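PDB 5JOZ: Non-reducing end alpha-L-arabinofuranosidase BoGH43B from Bacteroides ovatus, which hydrolyses terminal non-reducing alpha-L-arabinofuranosyl residues from the side branches of xyloglucan, turning its S units into X units. Local coordinates for residues I9-N14 and G267-L272; S44-H49 and Y295-L300; H49-G54 and H303-Q308; G362-A367 and G478-M483. All blocks are in the same frame, centred on the assembly; numbering follows the deposited sequence.

Contact 1 of 4, residues I9-N14 and G267-L272; sequences IITGMN and GRETFL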
loop_
_atom_site.group_PDB
_atom_site.type_symbol
_atom_site.label_atom_id
_atom_site.label_comp_id
_atom_site.label_asym_id
_atom_site.label_seq_id
_atom_site.Cartn_x
_atom_site.Cartn_y
_atom_site.Cartn_z
ATOM N N ILE A 9 9.674 -8.347 3.725
ATOM C CA ILE A 9 8.989 -8.596 5.006
ATOM C C ILE A 9 7.476 -8.337 4.949
ATOM O O ILE A 9 6.711 -8.977 5.670
ATOM C CB ILE A 9 9.649 -7.841 6.187
ATOM C CG1 ILE A 9 9.828 -6.348 5.891
ATOM C CG2 ILE A 9 11.001 -8.464 6.525
ATOM C CD1 ILE A 9 9.784 -5.502 7.127
ATOM N N ILE A 10 7.036 -7.424 4.086
ATOM C CA ILE A 10 5.610 -7.218 3.854
ATOM C C ILE A 10 5.391 -7.108 2.354
ATOM O O ILE A 10 5.947 -6.225 1.702
ATOM C CB ILE A 10 5.052 -5.961 4.574
ATOM C CG1 ILE A 10 5.677 -5.795 5.974
ATOM C CG2 ILE A 10 3.537 -6.068 4.669
ATOM C CD1 ILE A 10 5.226 -4.558 6.732
ATOM N N THR A 11 4.563 -8.005 1.824
ATOM C CA THR A 11 4.375 -8.170 0.380
ATOM C C THR A 11 3.096 -7.518 -0.083
ATOM O O THR A 11 2.295 -7.095 0.735
ATOM C CB THR A 11 4.333 -9.668 0.008
ATOM O OG1 THR A 11 3.329 -10.318 0.775
ATOM C CG2 THR A 11 5.657 -10.317 0.305
ATOM N N GLY A 12 2.900 -7.446 -1.400
ATOM C CA GLY A 12 1.760 -6.724 -1.976
ATOM C C GLY A 12 1.989 -5.229 -1.827
ATOM O O GLY A 12 3.013 -4.803 -1.277
ATOM N N MET A 13 1.044 -4.428 -2.311
ATOM C CA MET A 13 1.253 -2.993 -2.386
ATOM C C MET A 13 1.366 -2.418 -0.988
ATOM O O MET A 13 0.378 -2.330 -0.267
ATOM C CB MET A 13 0.145 -2.301 -3.172
ATOM C CG MET A 13 0.487 -0.852 -3.513
ATOM S SD MET A 13 -0.919 0.255 -3.525
ATOM C CE MET A 13 -1.561 0.061 -1.865
ATOM N N ASN A 14 2.599 -2.049 -0.632
ATOM C CA ASN A 14 2.967 -1.566 0.698
ATOM C C ASN A 14 4.179 -0.612 0.595
ATOM O O ASN A 14 5.251 -0.867 1.146
ATOM C CB ASN A 14 3.261 -2.755 1.623
ATOM C CG ASN A 14 2.021 -3.250 2.358
ATOM O OD1 ASN A 14 1.405 -2.502 3.113
ATOM N ND2 ASN A 14 1.653 -4.513 2.144
ATOM N N GLY A 267 3.270 -4.218 -6.975
ATOM C CA GLY A 267 3.468 -2.899 -6.379
ATOM C C GLY A 267 4.801 -2.816 -5.656
ATOM O O GLY A 267 5.599 -3.761 -5.673
ATOM N N ARG A 268 5.062 -1.676 -5.033
ATOM C CA ARG A 268 6.270 -1.533 -4.251
ATOM C C ARG A 268 5.995 -2.159 -2.859
ATOM O O ARG A 268 4.979 -1.893 -2.217
ATOM C CB ARG A 268 6.727 -0.070 -4.204
ATOM C CG ARG A 268 7.074 0.507 -5.588
ATOM C CD ARG A 268 7.165 2.032 -5.586
ATOM N NE ARG A 268 5.868 2.670 -5.272
ATOM C CZ ARG A 268 5.702 3.877 -4.721
ATOM N NH1 ARG A 268 6.736 4.657 -4.399
ATOM N NH2 ARG A 268 4.474 4.317 -4.481
ATOM N N GLU A 269 6.895 -3.043 -2.452
ATOM C CA GLU A 269 6.779 -3.819 -1.227
ATOM C C GLU A 269 7.809 -3.316 -0.204
ATOM O O GLU A 269 8.658 -2.492 -0.535
ATOM C CB GLU A 269 6.986 -5.297 -1.579
ATOM C CG GLU A 269 5.906 -5.788 -2.532
ATOM C CD GLU A 269 6.156 -7.166 -3.115
ATOM O OE1 GLU A 269 7.029 -7.284 -4.000
ATOM O OE2 GLU A 269 5.441 -8.119 -2.723
ATOM N N THR A 270 7.731 -3.835 1.022
ATOM C CA THR A 270 8.551 -3.381 2.133
ATOM C C THR A 270 9.632 -4.396 2.474
ATOM O O THR A 270 9.359 -5.572 2.629
ATOM C CB THR A 270 7.682 -3.110 3.370
ATOM O OG1 THR A 270 6.808 -2.014 3.097
ATOM C CG2 THR A 270 8.532 -2.756 4.589
ATOM N N PHE A 271 10.850 -3.894 2.643
ATOM C CA PHE A 271 12.047 -4.691 2.847
ATOM C C PHE A 271 12.709 -4.299 4.167
ATOM O O PHE A 271 12.424 -3.237 4.735
ATOM C CB PHE A 271 13.024 -4.465 1.688
ATOM C CG PHE A 271 12.521 -4.971 0.359
ATOM C CD1 PHE A 271 11.582 -4.252 -0.365
ATOM C CD2 PHE A 271 12.983 -6.176 -0.161
ATOM C CE1 PHE A 271 11.108 -4.720 -1.582
ATOM C CE2 PHE A 271 12.519 -6.653 -1.374
ATOM C CZ PHE A 271 11.580 -5.922 -2.092
ATOM N N LEU A 272 13.605 -5.166 4.630
ATOM C CA LEU A 272 14.328 -4.993 5.894
ATOM C C LEU A 272 15.806 -5.247 5.650
ATOM O O LEU A 272 16.161 -6.263 5.040
ATOM C CB LEU A 272 13.804 -5.992 6.929
ATOM C CG LEU A 272 14.377 -5.938 8.352
ATOM C CD1 LEU A 272 14.094 -4.582 8.997
ATOM C CD2 LEU A 272 13.758 -7.049 9.180
#
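E269 extends alongside T11 and G12, and its OE2 takes the G12 amide N at 2.9 Å, on the anti side of the carboxylate and slightly out of its plane. The same oxygen forms a salt bridge with R257. This is the seam where the GH43 five-bladed beta-propeller closes: the chain before the first blade lies against strand 269-277 of the last. N14 N donates to R268 O at 2.9 Å, and T270 OG1 gives its proton to N14 O at 2.7 Å, in the carbonyl plane. T270 N bonds I10 O in a nearly straight line, while the amides of I9 and I10 both turn to T270 O through weak bonds, a classic beta bulge. With an alanine at E269, the amide of G12 and the charge of R257 would probably be left without this shared partner. R268, its side chain near the proposed catalytic base D16, sends NH2 to F476 O. The packing lies at the other end: with CG1 wedged between its backbone N and carbonyl carbon (chi1 52°), I9 turns CG2 onto L272 CB at 3.8 Å and CD1 onto T270 CG2 at 3.9 Å.

Contact 2 of 4, residues S44-H49 and Y295-L300; sequences SKDLVH and YLFPNL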
loop_
_atom_site.group_PDB
_atom_site.type_symbol
_atom_site.label_atom_id
_atom_site.label_comp_id
_atom_site.label_asym_id
_atom_site.label_seq_id
_atom_site.Cartn_x
_atom_site.Cartn_y
_atom_site.Cartn_z
ATOM N N SER A 44 4.796 -5.462 14.892
ATOM C CA SER A 44 5.736 -6.582 15.043
ATOM C C SER A 44 6.470 -6.516 16.388
ATOM O O SER A 44 6.538 -5.456 17.009
ATOM C CB SER A 44 6.738 -6.579 13.882
ATOM O OG SER A 44 7.623 -7.696 13.904
ATOM N N LYS A 45 6.982 -7.665 16.833
ATOM C CA LYS A 45 7.950 -7.759 17.941
ATOM C C LYS A 45 9.365 -8.195 17.516
ATOM O O LYS A 45 10.288 -8.159 18.333
ATOM C CB LYS A 45 7.416 -8.704 19.027
ATOM C CG LYS A 45 6.068 -8.247 19.569
ATOM C CD LYS A 45 5.666 -8.930 20.863
ATOM C CE LYS A 45 4.577 -8.136 21.579
ATOM N NZ LYS A 45 5.143 -7.069 22.444
ATOM N N ASP A 46 9.547 -8.574 16.253
ATOM C CA ASP A 46 10.853 -9.045 15.757
ATOM C C ASP A 46 11.326 -8.407 14.436
ATOM O O ASP A 46 12.313 -8.871 13.855
ATOM C CB ASP A 46 10.838 -10.579 15.641
ATOM C CG ASP A 46 9.743 -11.116 14.692
ATOM O OD1 ASP A 46 9.228 -10.382 13.820
ATOM O OD2 ASP A 46 9.402 -12.308 14.826
ATOM N N LEU A 47 10.637 -7.353 13.981
ATOM C CA LEU A 47 10.857 -6.685 12.660
ATOM C C LEU A 47 10.555 -7.515 11.410
ATOM O O LEU A 47 10.581 -6.973 10.301
ATOM C CB LEU A 47 12.266 -6.085 12.530
ATOM C CG LEU A 47 12.645 -4.910 13.422
ATOM C CD1 LEU A 47 14.082 -4.530 13.135
ATOM C CD2 LEU A 47 11.743 -3.715 13.188
ATOM N N VAL A 48 10.236 -8.800 11.585
ATOM C CA VAL A 48 10.132 -9.748 10.487
ATOM C C VAL A 48 8.686 -10.174 10.254
ATOM O O VAL A 48 8.225 -10.177 9.117
ATOM C CB VAL A 48 11.028 -10.977 10.745
ATOM C CG1 VAL A 48 10.765 -12.089 9.728
ATOM C CG2 VAL A 48 12.494 -10.562 10.696
ATOM N N HIS A 49 7.995 -10.554 11.325
ATOM C CA HIS A 49 6.623 -11.009 11.256
ATOM C C HIS A 49 5.681 -9.867 11.639
ATOM O O HIS A 49 5.721 -9.343 12.754
ATOM C CB HIS A 49 6.444 -12.211 12.166
ATOM C CG HIS A 49 7.309 -13.372 11.785
ATOM N ND1 HIS A 49 8.456 -13.706 12.475
ATOM C CD2 HIS A 49 7.211 -14.259 10.767
ATOM C CE1 HIS A 49 9.020 -14.756 11.904
ATOM N NE2 HIS A 49 8.285 -15.109 10.863
ATOM N N TYR A 295 18.839 -12.584 5.319
ATOM C CA TYR A 295 19.795 -12.041 6.295
ATOM C C TYR A 295 19.670 -12.842 7.568
ATOM O O TYR A 295 18.636 -13.447 7.833
ATOM C CB TYR A 295 19.492 -10.568 6.670
ATOM C CG TYR A 295 19.877 -9.521 5.674
ATOM C CD1 TYR A 295 21.195 -9.111 5.544
ATOM C CD2 TYR A 295 18.916 -8.900 4.887
ATOM C CE1 TYR A 295 21.560 -8.133 4.630
ATOM C CE2 TYR A 295 19.264 -7.922 3.959
ATOM C CZ TYR A 295 20.582 -7.539 3.834
ATOM O OH TYR A 295 20.914 -6.565 2.917
ATOM N N LEU A 296 20.715 -12.771 8.378
ATOM C CA LEU A 296 20.652 -13.180 9.761
ATOM C C LEU A 296 19.562 -12.358 10.488
ATOM O O LEU A 296 19.362 -11.153 10.220
ATOM C CB LEU A 296 22.012 -12.976 10.446
ATOM C CG LEU A 296 23.206 -13.815 9.955
ATOM C CD1 LEU A 296 24.520 -13.211 10.448
ATOM C CD2 LEU A 296 23.085 -15.268 10.397
ATOM N N PHE A 297 18.891 -13.032 11.419
ATOM C CA PHE A 297 17.728 -12.506 12.122
ATOM C C PHE A 297 18.159 -11.341 13.020
ATOM O O PHE A 297 19.274 -11.355 13.544
ATOM C CB PHE A 297 17.103 -13.630 12.967
ATOM C CG PHE A 297 15.629 -13.481 13.208
ATOM C CD1 PHE A 297 14.713 -13.838 12.217
ATOM C CD2 PHE A 297 15.153 -13.022 14.429
ATOM C CE1 PHE A 297 13.356 -13.709 12.431
ATOM C CE2 PHE A 297 13.794 -12.892 14.653
ATOM C CZ PHE A 297 12.893 -13.240 13.655
ATOM N N PRO A 298 17.299 -10.315 13.186
ATOM C CA PRO A 298 17.574 -9.273 14.187
ATOM C C PRO A 298 17.827 -9.831 15.585
ATOM O O PRO A 298 17.398 -10.938 15.882
ATOM C CB PRO A 298 16.288 -8.449 14.179
ATOM C CG PRO A 298 15.796 -8.563 12.791
ATOM C CD PRO A 298 16.109 -9.981 12.386
ATOM N N ASN A 299 18.501 -9.067 16.437
ATOM C CA ASN A 299 18.708 -9.490 17.814
ATOM C C ASN A 299 17.455 -9.224 18.658
ATOM O O ASN A 299 17.429 -8.353 19.510
ATOM C CB ASN A 299 19.943 -8.818 18.409
ATOM C CG ASN A 299 20.434 -9.526 19.666
ATOM O OD1 ASN A 299 19.966 -10.616 20.010
ATOM N ND2 ASN A 299 21.369 -8.904 20.360
ATOM N N LEU A 300 16.422 -10.017 18.396
ATOM C CA LEU A 300 15.102 -9.884 18.994
ATOM C C LEU A 300 14.524 -11.291 19.039
ATOM O O LEU A 300 14.834 -12.098 18.150
ATOM C CB LEU A 300 14.186 -9.017 18.117
ATOM C CG LEU A 300 14.489 -7.529 17.950
ATOM C CD1 LEU A 300 13.703 -6.937 16.788
ATOM C CD2 LEU A 300 14.192 -6.779 19.240
#
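F297 leans its ring against the knuckle formed by D46 and V48. Its CE1 corner nudges V48 CG2 at 3.7 Å, and CZ comes to 3.8 Å from D46 OD2, the oxygen meeting the ring at its edge with the carboxylate plane almost perpendicular to the ring. Swinging CG away from its own backbone N (chi1 -152°) brings the phenyl group to this knuckle. P298 is the next bump, its CG 3.7 Å from D46 O and its CD against V48 CG2. L300 then lodges CD1 in the recess between the D46 backbone, 3.7 Å from D46 C, and L47 CG. The loop is the hairpin connection between strands 40-44 and 51-55 in the first propeller blade, and the chain leaving strand 294-296 drapes over it. D46 helps to shape the loop: its OD1 accepts from V48 N (an Asx turn) and H49 N (an Asx motif), while OD2 takes the H49 ND1 proton at 2.9 Å and also H303 N. An alanine in place of D46 would probably free the H49 ring to turn and leave those amides without their acceptor, disturbing the surface under F297. L47 also packs on L272 and F26.

Contact 3 of 4, residues H49-G54 and H303-Q308; sequences HWKLIG and HVWMEQ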
loop_
_atom_site.group_PDB
_atom_site.type_symbol
_atom_site.label_atom_id
_atom_site.label_comp_id
_atom_site.label_asym_id
_atom_site.label_seq_id
_atom_site.Cartn_x
_atom_site.Cartn_y
_atom_site.Cartn_z
ATOM N N HIS A 49 7.995 -10.554 11.325
ATOM C CA HIS A 49 6.623 -11.009 11.256
ATOM C C HIS A 49 5.681 -9.867 11.639
ATOM O O HIS A 49 5.721 -9.343 12.754
ATOM C CB HIS A 49 6.444 -12.211 12.166
ATOM C CG HIS A 49 7.309 -13.372 11.785
ATOM N ND1 HIS A 49 8.456 -13.706 12.475
ATOM C CD2 HIS A 49 7.211 -14.259 10.767
ATOM C CE1 HIS A 49 9.020 -14.756 11.904
ATOM N NE2 HIS A 49 8.285 -15.109 10.863
ATOM N N TRP A 50 4.837 -9.494 10.691
ATOM C CA TRP A 50 3.988 -8.321 10.806
ATOM C C TRP A 50 2.521 -8.716 10.795
ATOM O O TRP A 50 2.128 -9.638 10.083
ATOM C CB TRP A 50 4.314 -7.343 9.674
ATOM C CG TRP A 50 5.705 -6.767 9.828
ATOM C CD1 TRP A 50 6.862 -7.281 9.332
ATOM C CD2 TRP A 50 6.069 -5.594 10.559
ATOM N NE1 TRP A 50 7.930 -6.494 9.700
ATOM C CE2 TRP A 50 7.468 -5.455 10.459
ATOM C CE3 TRP A 50 5.343 -4.643 11.288
ATOM C CZ2 TRP A 50 8.158 -4.400 11.055
ATOM C CZ3 TRP A 50 6.029 -3.582 11.879
ATOM C CH2 TRP A 50 7.421 -3.473 11.761
ATOM N N LYS A 51 1.735 -8.019 11.609
ATOM C CA LYS A 51 0.298 -8.216 11.705
ATOM C C LYS A 51 -0.387 -6.876 11.537
ATOM O O LYS A 51 0.010 -5.889 12.175
ATOM C CB LYS A 51 -0.070 -8.804 13.077
ATOM C CG LYS A 51 -1.564 -9.025 13.301
ATOM C CD LYS A 51 -1.849 -9.853 14.548
ATOM C CE LYS A 51 -2.961 -10.876 14.325
ATOM N NZ LYS A 51 -4.313 -10.273 14.435
ATOM N N LEU A 52 -1.439 -6.859 10.713
ATOM C CA LEU A 52 -2.223 -5.652 10.478
ATOM C C LEU A 52 -3.117 -5.452 11.691
ATOM O O LEU A 52 -3.814 -6.385 12.093
ATOM C CB LEU A 52 -3.059 -5.826 9.209
ATOM C CG LEU A 52 -3.951 -4.687 8.729
ATOM C CD1 LEU A 52 -3.134 -3.435 8.431
ATOM C CD2 LEU A 52 -4.722 -5.142 7.503
ATOM N N ILE A 53 -3.073 -4.262 12.297
ATOM C CA ILE A 53 -3.891 -3.959 13.495
ATOM C C ILE A 53 -4.894 -2.810 13.343
ATOM O O ILE A 53 -5.799 -2.666 14.167
ATOM C CB ILE A 53 -3.014 -3.686 14.749
ATOM C CG1 ILE A 53 -2.082 -2.479 14.553
ATOM C CG2 ILE A 53 -2.204 -4.926 15.126
ATOM C CD1 ILE A 53 -1.640 -1.879 15.870
ATOM N N GLY A 54 -4.735 -1.987 12.313
ATOM C CA GLY A 54 -5.645 -0.874 12.094
ATOM C C GLY A 54 -5.189 -0.066 10.905
ATOM O O GLY A 54 -4.303 -0.492 10.155
ATOM N N HIS A 303 8.786 -13.913 17.000
ATOM C CA HIS A 303 7.389 -13.851 17.433
ATOM C C HIS A 303 6.465 -13.943 16.203
ATOM O O HIS A 303 6.055 -12.932 15.621
ATOM C CB HIS A 303 7.149 -12.570 18.249
ATOM C CG HIS A 303 5.852 -12.567 18.993
ATOM N ND1 HIS A 303 4.644 -12.277 18.393
ATOM C CD2 HIS A 303 5.570 -12.843 20.289
ATOM C CE1 HIS A 303 3.677 -12.370 19.289
ATOM N NE2 HIS A 303 4.211 -12.717 20.445
ATOM N N VAL A 304 6.183 -15.175 15.783
ATOM C CA VAL A 304 5.299 -15.431 14.638
ATOM C C VAL A 304 3.848 -15.208 15.073
ATOM O O VAL A 304 3.465 -15.626 16.164
ATOM C CB VAL A 304 5.503 -16.857 14.040
ATOM C CG1 VAL A 304 4.985 -17.955 14.975
ATOM C CG2 VAL A 304 4.826 -16.982 12.677
ATOM N N TRP A 305 3.058 -14.533 14.233
ATOM C CA TRP A 305 1.626 -14.297 14.515
ATOM C C TRP A 305 0.756 -15.480 14.047
ATOM O O TRP A 305 1.152 -16.251 13.159
ATOM C CB TRP A 305 1.145 -12.997 13.864
ATOM C CG TRP A 305 1.850 -11.780 14.365
ATOM C CD1 TRP A 305 2.776 -11.035 13.695
ATOM C CD2 TRP A 305 1.702 -11.170 15.657
ATOM N NE1 TRP A 305 3.212 -9.997 14.485
ATOM C CE2 TRP A 305 2.573 -10.056 15.694
ATOM C CE3 TRP A 305 0.922 -11.461 16.789
ATOM C CZ2 TRP A 305 2.680 -9.225 16.815
ATOM C CZ3 TRP A 305 1.022 -10.625 17.913
ATOM C CH2 TRP A 305 1.901 -9.527 17.916
ATOM N N MET A 306 -0.425 -15.607 14.656
ATOM C CA MET A 306 -1.391 -16.661 14.301
ATOM C C MET A 306 -1.827 -16.456 12.846
ATOM O O MET A 306 -2.291 -15.366 12.491
ATOM C CB MET A 306 -2.618 -16.640 15.239
ATOM C CG MET A 306 -3.055 -18.008 15.757
ATOM S SD MET A 306 -1.831 -18.862 16.785
ATOM C CE MET A 306 -1.449 -17.622 18.023
ATOM N N GLU A 307 -1.636 -17.483 12.015
ATOM C CA GLU A 307 -1.930 -17.404 10.576
ATOM C C GLU A 307 -3.397 -17.039 10.321
ATOM O O GLU A 307 -4.307 -17.595 10.956
ATOM C CB GLU A 307 -1.599 -18.729 9.875
ATOM N N GLN A 308 -3.611 -16.077 9.421
ATOM C CA GLN A 308 -4.957 -15.729 8.972
ATOM C C GLN A 308 -5.443 -16.887 8.114
ATOM O O GLN A 308 -4.687 -17.377 7.266
ATOM C CB GLN A 308 -4.957 -14.439 8.145
HETATM O O HOH W 1 6.729 -10.243 15.478
#
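H49 opens the contact by resting its imidazole against the backbone of V304: V304 CA sits over one ring face, toward the rim, and V304 CG2 is 4.1 Å from H49 CD2. The segment leads into strand 51-55, an outermost strand of the first propeller blade, and residues 303-308 belong to the linker that runs from the propeller to the C-terminal concanavalin A-like domain, so this is a surface docking of linker on blade. H49 CB lies 3.6 Å from H303 O. Between the two backbones a water donates to both carbonyls, 3.0 Å from H49 O and 2.8 Å from H303 O. H49 O has a further, weak partner in W305 NE1 at 3.1 Å, the carbonyl oxygen lying near the indole plane at its edge; S44 OG donates to it as well. W50 turns its side chain the other way, into the blade against I9, I10 and F26, and meets W305 mainly through its backbone. K51 returns to the linker side. With CG anti to its backbone N (chi1 179°), the chain starts out across the indole at about a right angle, and CD continues to the CD2-CE3 rim of the six-membered ring, 3.9 Å from W305 CE3. The opposite indole face carries H303 ND1, so the tryptophan is sandwiched. K51 CB makes a CH-pi contact 3.6 Å from the centroid of the W305 five-membered ring, only 7° off its normal.

Contact 4 of 4, residues G362-A367 and G478-M483; sequences GRRQAA and GVFIGM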
loop_
_atom_site.group_PDB
_atom_site.type_symbol
_atom_site.label_atom_id
_atom_site.label_comp_id
_atom_site.label_asym_id
_atom_site.label_seq_id
_atom_site.Cartn_x
_atom_site.Cartn_y
_atom_site.Cartn_z
ATOM N N GLY A 362 -11.767 -5.157 -2.033
ATOM C CA GLY A 362 -10.660 -5.996 -2.458
ATOM C C GLY A 362 -9.491 -6.010 -1.515
ATOM O O GLY A 362 -9.499 -5.358 -0.468
ATOM N N ARG A 363 -8.478 -6.770 -1.907
ATOM C CA ARG A 363 -7.261 -6.824 -1.150
ATOM C C ARG A 363 -6.047 -6.943 -2.041
ATOM O O ARG A 363 -6.129 -7.438 -3.169
ATOM C CB ARG A 363 -7.331 -7.948 -0.123
ATOM C CG ARG A 363 -7.137 -9.351 -0.659
ATOM C CD ARG A 363 -6.756 -10.289 0.469
ATOM N NE ARG A 363 -7.914 -10.826 1.158
ATOM C CZ ARG A 363 -7.850 -11.634 2.208
ATOM N NH1 ARG A 363 -6.682 -11.998 2.722
ATOM N NH2 ARG A 363 -8.973 -12.074 2.754
ATOM N N ARG A 364 -4.922 -6.500 -1.489
ATOM C CA ARG A 364 -3.637 -6.508 -2.161
ATOM C C ARG A 364 -3.246 -7.915 -2.623
ATOM O O ARG A 364 -3.351 -8.871 -1.852
ATOM C CB ARG A 364 -2.555 -6.008 -1.204
ATOM C CG ARG A 364 -2.652 -4.541 -0.812
ATOM C CD ARG A 364 -1.972 -4.303 0.522
ATOM N NE ARG A 364 -2.027 -2.900 0.948
ATOM C CZ ARG A 364 -3.103 -2.264 1.425
ATOM N NH1 ARG A 364 -4.285 -2.878 1.553
ATOM N NH2 ARG A 364 -2.997 -0.977 1.785
ATOM N N GLN A 365 -2.816 -8.046 -3.877
ATOM C CA GLN A 365 -2.188 -9.294 -4.317
ATOM C C GLN A 365 -0.797 -9.410 -3.673
ATOM O O GLN A 365 0.166 -8.787 -4.110
ATOM C CB GLN A 365 -2.099 -9.385 -5.831
ATOM C CG GLN A 365 -1.763 -10.799 -6.293
ATOM C CD GLN A 365 -1.497 -10.890 -7.771
ATOM O OE1 GLN A 365 -2.008 -10.087 -8.545
ATOM N NE2 GLN A 365 -0.697 -11.878 -8.177
ATOM N N ALA A 366 -0.729 -10.213 -2.625
ATOM C CA ALA A 366 0.444 -10.350 -1.777
ATOM C C ALA A 366 1.403 -11.463 -2.216
ATOM O O ALA A 366 2.396 -11.723 -1.520
ATOM C CB ALA A 366 -0.016 -10.603 -0.342
ATOM N N ALA A 367 1.107 -12.134 -3.331
ATOM C CA ALA A 367 1.997 -13.163 -3.870
ATOM C C ALA A 367 1.886 -13.281 -5.389
ATOM O O ALA A 367 0.835 -13.029 -5.978
ATOM C CB ALA A 367 1.705 -14.502 -3.209
ATOM N N GLY A 478 -0.213 -1.094 -6.972
ATOM C CA GLY A 478 -0.113 -2.465 -7.471
ATOM C C GLY A 478 -1.473 -3.146 -7.402
ATOM O O GLY A 478 -2.453 -2.587 -6.898
ATOM N N VAL A 479 -1.529 -4.369 -7.904
ATOM C CA VAL A 479 -2.806 -5.048 -8.138
ATOM C C VAL A 479 -3.605 -5.334 -6.853
ATOM O O VAL A 479 -3.054 -5.786 -5.846
ATOM C CB VAL A 479 -2.580 -6.372 -8.914
ATOM C CG1 VAL A 479 -3.839 -7.232 -8.930
ATOM C CG2 VAL A 479 -2.117 -6.077 -10.342
ATOM N N PHE A 480 -4.903 -5.067 -6.905
ATOM C CA PHE A 480 -5.838 -5.569 -5.899
ATOM C C PHE A 480 -6.765 -6.556 -6.572
ATOM O O PHE A 480 -7.163 -6.348 -7.720
ATOM C CB PHE A 480 -6.676 -4.442 -5.312
ATOM C CG PHE A 480 -5.988 -3.667 -4.240
ATOM C CD1 PHE A 480 -4.888 -2.891 -4.537
ATOM C CD2 PHE A 480 -6.456 -3.690 -2.939
ATOM C CE1 PHE A 480 -4.246 -2.147 -3.549
ATOM C CE2 PHE A 480 -5.820 -2.954 -1.945
ATOM C CZ PHE A 480 -4.713 -2.178 -2.256
ATOM N N ILE A 481 -7.122 -7.607 -5.854
ATOM C CA ILE A 481 -8.131 -8.560 -6.311
ATOM C C ILE A 481 -9.310 -8.367 -5.377
ATOM O O ILE A 481 -9.129 -8.340 -4.161
ATOM C CB ILE A 481 -7.586 -9.998 -6.318
ATOM C CG1 ILE A 481 -6.383 -10.046 -7.278
ATOM C CG2 ILE A 481 -8.662 -10.999 -6.730
ATOM C CD1 ILE A 481 -5.865 -11.419 -7.624
ATOM N N GLY A 482 -10.505 -8.190 -5.944
ATOM C CA GLY A 482 -11.673 -7.859 -5.148
ATOM C C GLY A 482 -13.032 -8.233 -5.703
ATOM O O GLY A 482 -13.200 -8.456 -6.898
ATOM N N MET A 483 -14.000 -8.267 -4.794
ATOM C CA MET A 483 -15.418 -8.458 -5.114
ATOM C C MET A 483 -15.951 -7.153 -5.687
ATOM O O MET A 483 -15.513 -6.069 -5.291
ATOM C CB MET A 483 -16.201 -8.850 -3.860
ATOM C CG MET A 483 -15.736 -10.167 -3.264
ATOM S SD MET A 483 -16.289 -10.487 -1.588
ATOM C CE MET A 483 -15.283 -9.325 -0.673
#
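G362-R364 and F480-M483 run antiparallel, the short strand axes 163° apart and 4.3 Å from each other at closest approach. R363 and I481 form the hydrogen-bonded pair: R363 N donates to I481 O at 2.8 Å and I481 N returns a bond to R363 O at 2.9 Å. Just past the strand end, Q365 N gives an almost straight bond to V479 O. On one side of this pair G362 faces G482 with CA atoms 3.4 Å apart, an approach that a side chain on either glycine would probably obstruct. On its other side, R364 and F480 lie alongside each other. R364 CA stands over the centre of the F480 ring, R364 CG is 3.5 Å from F480 CZ, and the guanidinium presents a face to that same corner with its plane 57° from the ring. R364 NE donates to M13 O of the propeller, while F480 also stacks on Y35. Q365, extended with CG anti to its N (chi1 -166°), lies beside V479, its OE1 3.4 Å from V479 CG1. Its amide is fixed at both ends: NE2 donates to A367 O at 2.9 Å and OE1 bonds Y447. R363 shares a sheet face with I481 and makes a cation-pi contact with W323. Strands 359-364 and 480-486 belong to one sheet of the concanavalin A-like beta-sandwich, and this end abuts the catalytic propeller.

Overall arrangement
Contacts 1, 2 and 3 cross along the chain: each joins the first propeller blade, or the segment before it, to chain about 250 residues later. Contact 4 comes after them in series, within the C-terminal beta-sandwich. Contacts 1 and 4 are buried; the centre of contact 1 is about 8 Å from that of the chain. Contact 1 touches contact 2 through L272 and L47, and contact 3 through I9, I10 and W50; contacts 2 and 3 share H49. Centres of contacts 1 and 4 lie about 13 Å apart, and probable hydrogen bonds M13 O to R364 NE and T11 OG1 to A366 O join propeller to sandwich. The propeller closure thus also forms part of the interdomain interface, beside the proposed catalytic centre.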